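Local coordinates for protein polyguluronate lyase (Corynebacterium sp., PDB 1UAI) that probably cleaves alginate as a lyase acting on poly(alpha-L-guluronate), and folds as a jellyroll beta-sandwich, at residues W16-P21 and D37-A42. Numbering follows the deposited sequence.
Sequences WKVTLP and DTFATA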
# COMPACT_ATOMS: atom_id res chain seq x y z
N TRP A 16 10.06 -8.09 -1.33
CA TRP A 16 9.52 -6.75 -1.46
C TRP A 16 10.65 -5.75 -1.60
O TRP A 16 11.81 -6.05 -1.33
CB TRP A 16 8.73 -6.36 -0.20
CG TRP A 16 7.57 -7.23 0.11
CD1 TRP A 16 7.57 -8.34 0.91
CD2 TRP A 16 6.25 -7.09 -0.39
NE1 TRP A 16 6.31 -8.89 0.94
CE2 TRP A 16 5.48 -8.15 0.15
CE3 TRP A 16 5.62 -6.17 -1.25
CZ2 TRP A 16 4.12 -8.31 -0.14
CZ3 TRP A 16 4.28 -6.34 -1.54
CH2 TRP A 16 3.54 -7.40 -0.98
N LYS A 17 10.29 -4.55 -2.05
CA LYS A 17 11.20 -3.43 -2.12
C LYS A 17 10.31 -2.28 -1.66
O LYS A 17 9.08 -2.41 -1.66
CB LYS A 17 11.74 -3.17 -3.54
CG LYS A 17 10.75 -2.61 -4.54
CD LYS A 17 11.47 -2.20 -5.83
CE LYS A 17 10.49 -1.69 -6.88
NZ LYS A 17 11.17 -1.22 -8.12
N VAL A 18 10.91 -1.17 -1.23
CA VAL A 18 10.12 -0.05 -0.76
C VAL A 18 10.40 1.22 -1.56
O VAL A 18 11.54 1.48 -1.96
CB VAL A 18 10.38 0.23 0.75
CG1 VAL A 18 11.80 0.73 0.97
CG2 VAL A 18 9.35 1.23 1.29
N THR A 19 9.33 1.97 -1.82
CA THR A 19 9.42 3.25 -2.53
C THR A 19 9.06 4.28 -1.46
O THR A 19 8.07 4.11 -0.74
CB THR A 19 8.42 3.33 -3.69
OG1 THR A 19 8.66 2.26 -4.61
CG2 THR A 19 8.56 4.67 -4.42
N LEU A 20 9.86 5.34 -1.38
CA LEU A 20 9.70 6.36 -0.36
C LEU A 20 9.21 7.72 -0.86
O LEU A 20 9.15 7.97 -2.06
CB LEU A 20 11.03 6.53 0.36
CG LEU A 20 11.63 5.24 0.93
CD1 LEU A 20 13.11 5.44 1.22
CD2 LEU A 20 10.87 4.83 2.18
N PRO A 21 8.86 8.62 0.08
CA PRO A 21 8.38 9.96 -0.25
C PRO A 21 9.51 11.00 -0.17
O PRO A 21 9.26 12.20 -0.10
CB PRO A 21 7.30 10.20 0.78
CG PRO A 21 7.88 9.56 1.99
CD PRO A 21 8.48 8.27 1.47
N ASP A 37 16.87 -5.18 4.39
CA ASP A 37 16.84 -5.95 5.63
C ASP A 37 17.25 -5.14 6.86
O ASP A 37 16.81 -5.45 7.97
CB ASP A 37 17.73 -7.19 5.50
CG ASP A 37 17.53 -8.16 6.66
OD1 ASP A 37 16.38 -8.59 6.89
OD2 ASP A 37 18.53 -8.49 7.33
N THR A 38 18.08 -4.13 6.67
CA THR A 38 18.50 -3.30 7.79
C THR A 38 18.34 -1.82 7.44
O THR A 38 19.21 -1.00 7.75
CB THR A 38 19.97 -3.59 8.21
OG1 THR A 38 20.83 -3.52 7.06
CG2 THR A 38 20.08 -4.97 8.84
N PHE A 39 17.22 -1.49 6.81
CA PHE A 39 16.92 -0.12 6.42
C PHE A 39 15.71 0.46 7.14
O PHE A 39 14.70 -0.22 7.34
CB PHE A 39 16.63 -0.05 4.91
CG PHE A 39 16.21 1.32 4.45
CD1 PHE A 39 17.13 2.36 4.38
CD2 PHE A 39 14.87 1.59 4.15
CE1 PHE A 39 16.74 3.65 4.02
CE2 PHE A 39 14.47 2.88 3.79
CZ PHE A 39 15.40 3.90 3.72
N ALA A 40 15.83 1.73 7.51
CA ALA A 40 14.75 2.45 8.16
C ALA A 40 14.99 3.93 7.95
O ALA A 40 16.14 4.37 7.87
CB ALA A 40 14.71 2.14 9.66
N THR A 41 13.91 4.70 7.82
CA THR A 41 14.03 6.14 7.65
C THR A 41 12.80 6.78 8.30
O THR A 41 11.70 6.77 7.74
CB THR A 41 14.15 6.55 6.16
OG1 THR A 41 14.29 7.97 6.07
CG2 THR A 41 12.95 6.09 5.35
N ALA A 42 12.99 7.31 9.50
CA ALA A 42 11.92 7.93 10.25
C ALA A 42 11.56 9.30 9.68
O ALA A 42 12.44 10.07 9.30
CB ALA A 42 12.32 8.07 11.72
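Leu20 of segment 16-21 meets Phe39 and Thr41 of the loop segment 37-42 in a small, wholly apolar contact. From CB, which heads for the loop, its chain runs to CG, set anti to the carbonyl carbon (chi1 -54°), and there forks into two methyls. Leu20 CD1 lies obliquely against the far end of the ring, 3.7 Å from Phe39 CZ, with the Thr41 methyl a little farther off. CD2, the other branch, meets that methyl tip to tip, Leu20 CD2 to Thr41 CG2 being 4.0 Å. Phe39 reaches across from the opposite direction, its CG anti to the backbone N (chi1 175°), which swings the ring out toward the strand; the same ring touches Val18 more loosely, with Phe39 CE2 4.4 Å from Val18 CG1. Val18 and Leu20 thus present one side of the strand to the loop. No hydrogen bond joins the segments; their backbones stay well separated, with Leu20 CA 9.1 Å from Thr41 CA. Strand 16-20 pairs antiparallel with strands 27-31 and 72-79 in one sheet of the jellyroll. The loop between strands 27-31 and 45-47 packs against strand 16-20, Ile31 of strand 27-31 touches both Val18 and Phe39, and Trp16 contacts strand 211-223 of the other sheet.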